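Side-chain contacts in maleate cis-trans isomerase (Pseudomonas putida, PDB 4FQ5), which probably catalyses the cis-trans isomerization of maleate to fumarate, working as a homodimer of the maleate isomerase family: residues S188-L191 and A192-A195; V169-I172 and R173-I177; L122-V125 and T126-N129; P202-I205 and A206-T210; A247-W250 and A251-A255. The protein carries 1 engineered substitution. One frame throughout, in Å; residues are numbered along the deposited sequence.

In the fold
The chain carries two four-stranded parallel sheets of the same 2-1-3-4 order, consistent with the two-domain fold of the aspartate/glutamate racemase-like enzymes, and all five contacts lie in or at the ends of helices. Interaction 1 alone bonds to maleate, through N190, one of the twelve pocket residues; A221 is the engineered substitution. Interaction 5 stands about 8 Å from the ligand by its T248 side chain, interaction 2 about 11 Å by I172, and interaction 3 about 13 Å by L122. Interaction 4 is remote. Interactions 3 and 4 lie on opposite sides of the chain's centre, their centres about 42 Å apart; interactions 3 and 5 approach to about 8 Å between nearest atoms.

Interaction 1 of 5, residues S188-L191 and A192-A195; sequences SDNL and AVAA. With MAE (maleic acid), chain C.
N190, whose OD1 lies 4.0 Å from CB of V193, sends its amide out to the substrate: ND2 donates to O1 of maleic acid at 3.2 Å, with a fairly straight N-H...O angle of 163°. Swinging CG nearly opposite the backbone N (chi1 -151°) carries the amide to the ligand. The same ND2 is hydrogen-bonded to S37 OG, and Y160, N38, V222 and Q223 supply further bonds to the maleate. One shell out, the backbone of N190 is held as well. Its carbonyl O receives A194 N at 3.2 Å in a helical bond and also Q223 NE2, which ties the helix to a second substrate-contacting residue. N190 is the first residue of helix 190-194, and D189 is its N-cap: OD2 accepts from A192 N at 3.0 Å, met from above the carboxylate plane. D189 acts with its main chain too, since D189 O takes V193 N at 3.0 Å, in the carbonyl plane. Beside the capping bond, CB of D189 and CB of A192 meet at 3.8 Å, while CG2 of V193 comes to 3.4 Å from D189 O. Farther along, A195 N reaches L191 O in a weak bond. Outside this turn, D189 touches H71, A192 and V193 rest on I187, and L191 packs on D93 of the second subunit.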
loop_
_atom_site.group_PDB
_atom_site.type_symbol
_atom_site.label_atom_id
_atom_site.label_comp_id
_atom_site.label_asym_id
_atom_site.label_seq_id
_atom_site.Cartn_x
_atom_site.Cartn_y
_atom_site.Cartn_z
ATOM N N SER A 188 10.289 24.423 23.147
ATOM C CA SER A 188 10.904 23.407 24.012
ATOM C C SER A 188 9.935 22.298 24.427
ATOM O O SER A 188 10.364 21.184 24.749
ATOM C CB SER A 188 11.561 24.053 25.240
ATOM O OG SER A 188 10.600 24.731 26.024
ATOM N N ASP A 189 8.639 22.606 24.439
ATOM C CA ASP A 189 7.613 21.594 24.659
ATOM C C ASP A 189 7.600 20.657 23.452
ATOM O O ASP A 189 7.259 21.071 22.346
ATOM C CB ASP A 189 6.240 22.239 24.859
ATOM C CG ASP A 189 5.171 21.234 25.250
ATOM O OD1 ASP A 189 4.572 21.406 26.328
ATOM O OD2 ASP A 189 4.927 20.266 24.492
ATOM N N ASN A 190 7.979 19.402 23.670
ATOM C CA ASN A 190 8.194 18.476 22.561
ATOM C C ASN A 190 6.908 18.105 21.824
ATOM O O ASN A 190 6.928 17.879 20.618
ATOM C CB ASN A 190 8.970 17.229 23.001
ATOM C CG ASN A 190 9.803 16.634 21.871
ATOM O OD1 ASN A 190 10.269 17.357 20.985
ATOM N ND2 ASN A 190 9.996 15.313 21.897
ATOM N N LEU A 191 5.793 18.067 22.547
ATOM C CA LEU A 191 4.486 17.903 21.911
ATOM C C LEU A 191 4.083 19.128 21.079
ATOM O O LEU A 191 3.439 18.988 20.035
ATOM C CB LEU A 191 3.409 17.548 22.939
ATOM C CG LEU A 191 3.482 16.103 23.448
ATOM C CD1 LEU A 191 2.620 15.926 24.686
ATOM C CD2 LEU A 191 3.098 15.104 22.365
ATOM N N ALA A 192 4.477 20.322 21.519
ATOM C CA ALA A 192 4.268 21.522 20.704
ATOM C C ALA A 192 5.139 21.500 19.442
ATOM O O ALA A 192 4.714 21.976 18.388
ATOM C CB ALA A 192 4.502 22.784 21.514
ATOM N N VAL A 193 6.342 20.927 19.540
ATOM C CA VAL A 193 7.218 20.773 18.366
ATOM C C VAL A 193 6.529 19.907 17.300
ATOM O O VAL A 193 6.564 20.233 16.106
ATOM C CB VAL A 193 8.600 20.183 18.732
ATOM C CG1 VAL A 193 9.418 19.868 17.482
ATOM C CG2 VAL A 193 9.379 21.128 19.643
ATOM N N ALA A 194 5.894 18.819 17.737
ATOM C CA ALA A 194 5.130 17.946 16.838
ATOM C C ALA A 194 3.955 18.662 16.171
ATOM O O ALA A 194 3.539 18.287 15.076
ATOM C CB ALA A 194 4.642 16.710 17.578
ATOM N N ALA A 195 3.433 19.696 16.830
ATOM C CA ALA A 195 2.261 20.420 16.338
ATOM C C ALA A 195 2.609 21.506 15.315
ATOM O O ALA A 195 1.710 22.084 14.704
ATOM C CB ALA A 195 1.459 21.004 17.496
HETATM C C1 MAE C . 13.117 15.024 19.296
HETATM O O1 MAE C . 12.058 14.478 19.644
HETATM O O2 MAE C . 13.207 15.799 18.333
HETATM C C2 MAE C . 14.319 14.753 20.098
HETATM C C3 MAE C . 15.556 15.000 19.705
HETATM C C4 MAE C . 15.934 15.564 18.390
HETATM O O3 MAE C . 16.424 16.688 18.362
HETATM O O4 MAE C . 15.805 14.913 17.347
#

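Interaction 2 of 5, residues V169-I172 and R173-I177; sequences VDYI and RHEGI
I172 and I177 meet across a Schellman motif that ends helix 162-174. The evidence is a pair of bonds back into the last turn, I177 N to I172 O at 3.2 Å and G176 N to R173 O at 2.9 Å, together with a positive phi of 89° at G176. There a side chain would jam against the carbonyl O of E175. The reversal brings CG2 of I172 to 3.6 Å from CB of I177, the two side chains passing at a slant, and this is the tight, buried half: I177 also rests on I143 and I146 of helix 138-149, and I172 on V179. Y171 and E175 run alongside one another nearby, CE2 of Y171 lying 4.1 Å from CG of E175, while their polar ends bond to H115 and R147 respectively.

The D170-R173 side is exposed and its polar contact looser. D170 OD1 approaches R173 NH1 near the guanidinium plane at 3.9 Å, a long salt bridge. R173, extended from CG to NE, finds its stronger partner in V179 O, through NH2. Even here one apolar atom sits close: V169 CG1 lies over a face of the guanidinium, off-centre, 3.4 Å from NH1.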
loop_
_atom_site.group_PDB
_atom_site.type_symbol
_atom_site.label_atom_id
_atom_site.label_comp_id
_atom_site.label_asym_id
_atom_site.label_seq_id
_atom_site.Cartn_x
_atom_site.Cartn_y
_atom_site.Cartn_z
ATOM N N VAL A 169 24.831 23.549 15.708
ATOM C CA VAL A 169 25.604 24.229 14.666
ATOM C C VAL A 169 27.110 24.085 14.920
ATOM O O VAL A 169 27.865 23.766 14.001
ATOM C CB VAL A 169 25.177 25.708 14.531
ATOM C CG1 VAL A 169 26.188 26.504 13.716
ATOM C CG2 VAL A 169 23.795 25.795 13.894
ATOM N N ASP A 170 27.532 24.275 16.171
ATOM C CA ASP A 170 28.941 24.100 16.540
ATOM C C ASP A 170 29.422 22.653 16.375
ATOM O O ASP A 170 30.566 22.423 15.977
ATOM C CB ASP A 170 29.206 24.601 17.962
ATOM C CG ASP A 170 29.174 26.122 18.067
ATOM O OD1 ASP A 170 29.023 26.817 17.029
ATOM O OD2 ASP A 170 29.300 26.633 19.204
ATOM N N TYR A 171 28.543 21.690 16.661
ATOM C CA TYR A 171 28.854 20.269 16.460
ATOM C C TYR A 171 29.103 19.974 14.977
ATOM O O TYR A 171 30.075 19.290 14.616
ATOM C CB TYR A 171 27.714 19.390 17.004
ATOM C CG TYR A 171 28.079 17.934 17.241
ATOM C CD1 TYR A 171 28.329 17.462 18.531
ATOM C CD2 TYR A 171 28.154 17.028 16.180
ATOM C CE1 TYR A 171 28.653 16.133 18.757
ATOM C CE2 TYR A 171 28.481 15.697 16.391
ATOM C CZ TYR A 171 28.728 15.255 17.680
ATOM O OH TYR A 171 29.053 13.939 17.885
ATOM N N ILE A 172 28.228 20.502 14.125
ATOM C CA ILE A 172 28.330 20.312 12.678
ATOM C C ILE A 172 29.606 20.965 12.132
ATOM O O ILE A 172 30.342 20.359 11.344
ATOM C CB ILE A 172 27.073 20.854 11.954
ATOM C CG1 ILE A 172 25.832 20.039 12.362
ATOM C CG2 ILE A 172 27.257 20.802 10.447
ATOM C CD1 ILE A 172 24.515 20.744 12.118
ATOM N N ARG A 173 29.867 22.194 12.572
ATOM C CA ARG A 173 31.092 22.902 12.213
ATOM C C ARG A 173 32.333 22.121 12.646
ATOM O O ARG A 173 33.291 22.008 11.884
ATOM C CB ARG A 173 31.091 24.319 12.803
ATOM C CG ARG A 173 30.105 25.261 12.129
ATOM C CD ARG A 173 30.103 26.646 12.766
ATOM N NE ARG A 173 29.335 27.597 11.958
ATOM C CZ ARG A 173 28.672 28.647 12.444
ATOM N NH1 ARG A 173 28.668 28.899 13.745
ATOM N NH2 ARG A 173 27.999 29.443 11.626
ATOM N N HIS A 174 32.293 21.561 13.856
ATOM C CA HIS A 174 33.397 20.749 14.377
ATOM C C HIS A 174 33.645 19.535 13.525
ATOM O O HIS A 174 34.788 19.078 13.386
ATOM C CB HIS A 174 33.129 20.331 15.823
ATOM C CG HIS A 174 34.287 19.614 16.474
ATOM N ND1 HIS A 174 34.324 18.274 16.618
ATOM C CD2 HIS A 174 35.482 20.099 17.004
ATOM C CE1 HIS A 174 35.477 17.919 17.220
ATOM N NE2 HIS A 174 36.183 19.036 17.457
ATOM N N GLU A 175 32.576 18.998 12.939
ATOM C CA GLU A 175 32.701 17.838 12.057
ATOM C C GLU A 175 33.187 18.228 10.657
ATOM O O GLU A 175 33.275 17.388 9.769
ATOM C CB GLU A 175 31.385 17.052 11.995
ATOM C CG GLU A 175 31.071 16.284 13.275
ATOM C CD GLU A 175 32.068 15.171 13.566
ATOM O OE1 GLU A 175 32.581 14.552 12.613
ATOM O OE2 GLU A 175 32.331 14.897 14.755
ATOM N N GLY A 176 33.510 19.505 10.474
ATOM C CA GLY A 176 34.114 19.975 9.230
ATOM C C GLY A 176 33.110 20.391 8.176
ATOM O O GLY A 176 33.438 20.449 7.001
ATOM N N ILE A 177 31.885 20.673 8.603
ATOM C CA ILE A 177 30.826 21.107 7.692
ATOM C C ILE A 177 30.446 22.531 8.056
ATOM O O ILE A 177 29.981 22.798 9.165
ATOM C CB ILE A 177 29.582 20.192 7.779
ATOM C CG1 ILE A 177 29.941 18.750 7.414
ATOM C CG2 ILE A 177 28.457 20.714 6.887
ATOM C CD1 ILE A 177 29.040 17.707 8.052
#

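Interaction 3 of 5, residues L122-V125 and T126-N129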
loop_
_atom_site.group_PDB
_atom_site.type_symbol
_atom_site.label_atom_id
_atom_site.label_comp_id
_atom_site.label_asym_id
_atom_site.label_seq_id
_atom_site.Cartn_x
_atom_site.Cartn_y
_atom_site.Cartn_z
ATOM N N LEU A 122 26.381 1.503 22.344
ATOM C CA LEU A 122 25.139 0.787 22.042
ATOM C C LEU A 122 25.407 -0.518 21.300
ATOM O O LEU A 122 24.786 -1.526 21.602
ATOM C CB LEU A 122 24.162 1.667 21.249
ATOM C CG LEU A 122 23.633 2.938 21.927
ATOM C CD1 LEU A 122 22.852 3.775 20.926
ATOM C CD2 LEU A 122 22.793 2.637 23.158
ATOM N N ARG A 123 26.337 -0.502 20.346
ATOM C CA ARG A 123 26.720 -1.733 19.646
ATOM C C ARG A 123 27.237 -2.789 20.631
ATOM O O ARG A 123 26.857 -3.960 20.543
ATOM C CB ARG A 123 27.744 -1.468 18.526
ATOM C CG ARG A 123 28.361 -2.743 17.967
ATOM C CD ARG A 123 28.662 -2.690 16.480
ATOM N NE ARG A 123 29.109 -4.005 16.008
ATOM C CZ ARG A 123 28.432 -4.803 15.178
ATOM N NH1 ARG A 123 27.256 -4.436 14.678
ATOM N NH2 ARG A 123 28.948 -5.972 14.828
ATOM N N ASN A 124 28.086 -2.359 21.567
ATOM C CA ASN A 124 28.624 -3.243 22.608
ATOM C C ASN A 124 27.520 -3.846 23.470
ATOM O O ASN A 124 27.528 -5.045 23.744
ATOM C CB ASN A 124 29.619 -2.499 23.508
ATOM C CG ASN A 124 30.942 -2.212 22.824
ATOM O OD1 ASN A 124 31.309 -2.860 21.840
ATOM N ND2 ASN A 124 31.680 -1.244 23.361
ATOM N N VAL A 125 26.580 -3.003 23.890
ATOM C CA VAL A 125 25.415 -3.446 24.652
ATOM C C VAL A 125 24.655 -4.549 23.900
ATOM O O VAL A 125 24.289 -5.563 24.498
ATOM C CB VAL A 125 24.479 -2.264 25.004
ATOM C CG1 VAL A 125 23.169 -2.752 25.607
ATOM C CG2 VAL A 125 25.170 -1.292 25.954
ATOM N N THR A 126 24.441 -4.368 22.592
ATOM C CA THR A 126 23.702 -5.369 21.807
ATOM C C THR A 126 24.516 -6.645 21.632
ATOM O O THR A 126 23.966 -7.751 21.690
ATOM C CB THR A 126 23.225 -4.859 20.424
ATOM O OG1 THR A 126 24.347 -4.586 19.569
ATOM C CG2 THR A 126 22.358 -3.618 20.570
ATOM N N GLU A 127 25.819 -6.476 21.416
ATOM C CA GLU A 127 26.733 -7.600 21.256
ATOM C C GLU A 127 26.752 -8.478 22.513
ATOM O O GLU A 127 26.683 -9.707 22.414
ATOM C CB GLU A 127 28.134 -7.103 20.908
ATOM C CG GLU A 127 29.150 -8.208 20.670
ATOM C CD GLU A 127 30.517 -7.681 20.269
ATOM O OE1 GLU A 127 30.698 -6.444 20.186
ATOM O OE2 GLU A 127 31.418 -8.515 20.032
ATOM N N ASN A 128 26.811 -7.846 23.685
ATOM C CA ASN A 128 26.791 -8.588 24.951
ATOM C C ASN A 128 25.413 -9.129 25.317
ATOM O O ASN A 128 25.280 -9.938 26.239
ATOM C CB ASN A 128 27.383 -7.750 26.088
ATOM C CG ASN A 128 28.841 -7.392 25.845
ATOM O OD1 ASN A 128 29.616 -8.202 25.326
ATOM N ND2 ASN A 128 29.223 -6.174 26.219
ATOM N N ASN A 129 24.390 -8.679 24.588
ATOM C CA ASN A 129 23.045 -9.242 24.685
ATOM C C ASN A 129 22.817 -10.289 23.585
ATOM O O ASN A 129 21.679 -10.680 23.294
ATOM C CB ASN A 129 21.989 -8.126 24.642
ATOM C CG ASN A 129 20.593 -8.614 25.011
ATOM O OD1 ASN A 129 19.594 -8.088 24.514
ATOM N ND2 ASN A 129 20.515 -9.612 25.880
#
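R123 O is gripped twice from the following turn, by T126 OG1 at 2.8 Å and by E127 N at 2.9 Å. This is the side-chain-to-backbone bond of a helical threonine, set near the end of helix 114-128. A chi1 of 66° places OG1 between the backbone N and the carbonyl carbon of T126, from where it can donate back one turn; it meets the carbonyl well off its axis, at a C=O...O angle of 121°. OG1 is buried, and T133 N makes a second bond to it. The methyl CG2 lies anti to the carbonyl carbon, 3.4 Å from L122 O, which also receives T126 N.

Beyond T126 the last turn pairs N128 N with N124 O at 2.9 Å, and N129 N with V125 O only weakly. On the outer face, N124 and E127 lie alongside with OD1 and OE1 4.0 Å apart. L122 and T126 look inward to I135, and L122 and V125 also cover helix 84-92. The opposite charges of R123 and E127 probably attract without touching: R123 NE stays 5.1 Å from E127 OE1.

Interaction 4 of 5, residues P202-I205 and A206-T210; sequences PGII and ASMRT
P202 O receives A206 N at 2.9 Å in the final turn of helix 201-206, and S207 N adds a bond to G203 O. S207 then leaves helical backbone angles. Its chi1 of 59° turns OG back over the helix end, where I204 O lies 2.8 Å and G203 O 3.2 Å from that oxygen; its one proton can go to either. I205 O has two donors: M208 N at 3.1 Å, from above the carbonyl plane, and a water, which in turn is hydrogen-bonded to T210 OG1 at 2.7 Å and bridges the helix end to the departing chain.

Packing follows. M208 folds back against the helix end, its CG 3.4 Å from I204 O and its SD 4.4 Å from I204 CG2. With an alanine here, CG and the bent thioether would be missing, which would probably open a gap beside I204 and against the sheet. CG2 of I205 and CG2 of T210 meet at 4.2 Å, their side chains nearly perpendicular. M208 and I205 seat the turn on the second sheet: M208 on A155 and V157 of strand 153-158 and on D181 and R183 of strand 178-184, and I205 on V157, with V233 and T237 of helix 230-237 beside it.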
loop_
_atom_site.group_PDB
_atom_site.type_symbol
_atom_site.label_atom_id
_atom_site.label_comp_id
_atom_site.label_asym_id
_atom_site.label_seq_id
_atom_site.Cartn_x
_atom_site.Cartn_y
_atom_site.Cartn_z
ATOM N N PRO A 202 8.491 25.937 4.094
ATOM C CA PRO A 202 8.953 26.575 2.861
ATOM C C PRO A 202 9.158 28.096 2.990
ATOM O O PRO A 202 10.116 28.625 2.437
ATOM C CB PRO A 202 7.836 26.252 1.865
ATOM C CG PRO A 202 7.294 24.948 2.347
ATOM C CD PRO A 202 7.310 25.085 3.847
ATOM N N GLY A 203 8.283 28.777 3.724
ATOM C CA GLY A 203 8.390 30.225 3.913
ATOM C C GLY A 203 9.543 30.614 4.824
ATOM O O GLY A 203 10.182 31.645 4.619
ATOM N N ILE A 204 9.798 29.793 5.841
ATOM C CA ILE A 204 10.955 29.979 6.721
ATOM C C ILE A 204 12.245 29.861 5.912
ATOM O O ILE A 204 13.124 30.725 5.990
ATOM C CB ILE A 204 10.926 28.978 7.905
ATOM C CG1 ILE A 204 9.843 29.391 8.905
ATOM C CG2 ILE A 204 12.288 28.892 8.583
ATOM C CD1 ILE A 204 9.391 28.297 9.855
ATOM N N ILE A 205 12.339 28.804 5.110
ATOM C CA ILE A 205 13.522 28.565 4.283
ATOM C C ILE A 205 13.699 29.649 3.204
ATOM O O ILE A 205 14.828 30.050 2.899
ATOM C CB ILE A 205 13.517 27.128 3.705
ATOM C CG1 ILE A 205 13.796 26.129 4.840
ATOM C CG2 ILE A 205 14.543 26.972 2.590
ATOM C CD1 ILE A 205 13.567 24.677 4.486
ATOM N N ALA A 206 12.582 30.133 2.659
ATOM C CA ALA A 206 12.590 31.242 1.699
ATOM C C ALA A 206 13.189 32.525 2.292
ATOM O O ALA A 206 13.824 33.301 1.582
ATOM C CB ALA A 206 11.182 31.509 1.184
ATOM N N SER A 207 12.980 32.739 3.591
ATOM C CA SER A 207 13.507 33.918 4.276
ATOM C C SER A 207 14.894 33.677 4.889
ATOM O O SER A 207 15.330 34.409 5.779
ATOM C CB SER A 207 12.511 34.415 5.325
ATOM O OG SER A 207 12.233 33.408 6.278
ATOM N N MET A 208 15.573 32.640 4.404
ATOM C CA MET A 208 16.965 32.370 4.738
ATOM C C MET A 208 17.775 32.452 3.459
ATOM O O MET A 208 17.247 32.225 2.370
ATOM C CB MET A 208 17.126 30.962 5.320
ATOM C CG MET A 208 16.472 30.734 6.669
ATOM S SD MET A 208 16.498 28.990 7.145
ATOM C CE MET A 208 18.260 28.675 7.238
ATOM N N ARG A 209 19.059 32.767 3.582
ATOM C CA ARG A 209 19.943 32.740 2.428
ATOM C C ARG A 209 20.314 31.290 2.123
ATOM O O ARG A 209 20.839 30.583 2.989
ATOM C CB ARG A 209 21.190 33.579 2.688
ATOM C CG ARG A 209 22.085 33.730 1.474
ATOM C CD ARG A 209 23.306 34.560 1.807
ATOM N NE ARG A 209 24.301 34.497 0.742
ATOM C CZ ARG A 209 25.496 35.080 0.793
ATOM N NH1 ARG A 209 25.856 35.778 1.862
ATOM N NH2 ARG A 209 26.333 34.962 -0.229
ATOM N N THR A 210 20.022 30.842 0.906
ATOM C CA THR A 210 20.299 29.455 0.517
ATOM C C THR A 210 21.088 29.339 -0.790
ATOM O O THR A 210 21.413 28.233 -1.224
ATOM C CB THR A 210 19.011 28.605 0.424
ATOM O OG1 THR A 210 18.100 29.203 -0.504
ATOM C CG2 THR A 210 18.333 28.478 1.782
HETATM O O HOH W 1 15.900 30.576 0.208
#

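Interaction 5 of 5, residues A247-W250 and A251-A255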
loop_
_atom_site.group_PDB
_atom_site.type_symbol
_atom_site.label_atom_id
_atom_site.label_comp_id
_atom_site.label_asym_id
_atom_site.label_seq_id
_atom_site.Cartn_x
_atom_site.Cartn_y
_atom_site.Cartn_z
ATOM N N ALA A 247 17.977 11.412 6.832
ATOM C CA ALA A 247 19.367 10.962 6.965
ATOM C C ALA A 247 19.459 9.616 7.689
ATOM O O ALA A 247 20.231 8.741 7.285
ATOM C CB ALA A 247 20.203 12.015 7.684
ATOM N N THR A 248 18.657 9.466 8.744
ATOM C CA THR A 248 18.590 8.230 9.535
ATOM C C THR A 248 18.143 7.040 8.679
ATOM O O THR A 248 18.732 5.959 8.761
ATOM C CB THR A 248 17.643 8.388 10.749
ATOM O OG1 THR A 248 18.131 9.425 11.609
ATOM C CG2 THR A 248 17.535 7.095 11.556
ATOM N N THR A 249 17.115 7.231 7.850
ATOM C CA THR A 249 16.652 6.104 7.028
ATOM C C THR A 249 17.668 5.775 5.944
ATOM O O THR A 249 17.900 4.606 5.646
ATOM C CB THR A 249 15.197 6.220 6.474
ATOM O OG1 THR A 249 15.197 6.337 5.048
ATOM C CG2 THR A 249 14.403 7.325 7.106
ATOM N N TRP A 250 18.299 6.805 5.387
ATOM C CA TRP A 250 19.413 6.606 4.477
ATOM C C TRP A 250 20.497 5.779 5.130
ATOM O O TRP A 250 20.970 4.793 4.548
ATOM C CB TRP A 250 19.956 7.943 3.977
ATOM C CG TRP A 250 21.206 7.772 3.159
ATOM C CD1 TRP A 250 21.305 7.456 1.805
ATOM C CD2 TRP A 250 22.595 7.863 3.633
ATOM N NE1 TRP A 250 22.623 7.354 1.423
ATOM C CE2 TRP A 250 23.445 7.587 2.469
ATOM C CE3 TRP A 250 23.195 8.142 4.858
ATOM C CZ2 TRP A 250 24.831 7.595 2.553
ATOM C CZ3 TRP A 250 24.595 8.142 4.929
ATOM C CH2 TRP A 250 25.391 7.877 3.799
ATOM N N ALA A 251 20.873 6.145 6.356
ATOM C CA ALA A 251 21.937 5.433 7.074
ATOM C C ALA A 251 21.560 3.998 7.454
ATOM O O ALA A 251 22.387 3.095 7.354
ATOM C CB ALA A 251 22.393 6.224 8.295
ATOM N N MET A 252 20.313 3.788 7.865
ATOM C CA MET A 252 19.815 2.442 8.155
ATOM C C MET A 252 19.868 1.546 6.914
ATOM O O MET A 252 20.369 0.419 6.972
ATOM C CB MET A 252 18.386 2.495 8.693
ATOM C CG MET A 252 18.255 2.915 10.144
ATOM S SD MET A 252 16.517 3.139 10.573
ATOM C CE MET A 252 16.637 3.155 12.351
ATOM N N LEU A 253 19.348 2.055 5.797
ATOM C CA LEU A 253 19.386 1.330 4.526
ATOM C C LEU A 253 20.823 0.987 4.109
ATOM O O LEU A 253 21.113 -0.159 3.746
ATOM C CB LEU A 253 18.692 2.140 3.429
ATOM C CG LEU A 253 17.258 1.867 2.941
ATOM C CD1 LEU A 253 16.436 0.875 3.758
ATOM C CD2 LEU A 253 16.522 3.189 2.747
ATOM N N THR A 254 21.721 1.969 4.181
ATOM C CA THR A 254 23.117 1.740 3.794
ATOM C C THR A 254 23.793 0.714 4.715
ATOM O O THR A 254 24.596 -0.104 4.256
ATOM C CB THR A 254 23.949 3.039 3.756
ATOM O OG1 THR A 254 23.962 3.642 5.052
ATOM C CG2 THR A 254 23.378 4.024 2.756
ATOM N N ALA A 255 23.449 0.747 6.004
ATOM C CA ALA A 255 24.033 -0.185 6.971
ATOM C C ALA A 255 23.581 -1.615 6.694
ATOM O O ALA A 255 24.253 -2.566 7.079
ATOM C CB ALA A 255 23.680 0.226 8.395
#
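Helix 244-255, following strand 241-243, carries a CH-pi contact between W250 and T254. The methyl CG2 of T254 sits over one face of the indole, 3.8 Å from the centroid of the five-membered ring of W250 and 20° off its normal. CE2 of W250 is the ring atom nearest to that CG2, at 3.6 Å. With CG anti to the backbone N (chi1 173°), the indole stands out from the helix where T254, one turn on, can cover it, and at the ring's benzo side CE3 of W250 meets CB of A251 at 4.0 Å. T254 is fixed in turn by its hydroxyl, OG1 donating to A251 O at 2.8 Å; A255 N reaches A251 O from the same face of the carbonyl. NE1 of W250 bonds to Y273 O. A leucine in place of W250 would probably leave Y273 O without this donor and deprive the T254 methyl of its aromatic face. Elsewhere, the side chains of T248 and M252 lie alongside, CG2 of T248 4.1 Å from CE of M252, and those of T249 and L253 do the same. The T249 hydroxyl is buried with no polar partner in the model, whereas T248 OG1 bonds to A244 O and S138 OG. Around the helix, T249 and L253 pack on helix 41-52, A247, W250 and A251 on helix 138-149, and A251 on I136 of strand 135-137.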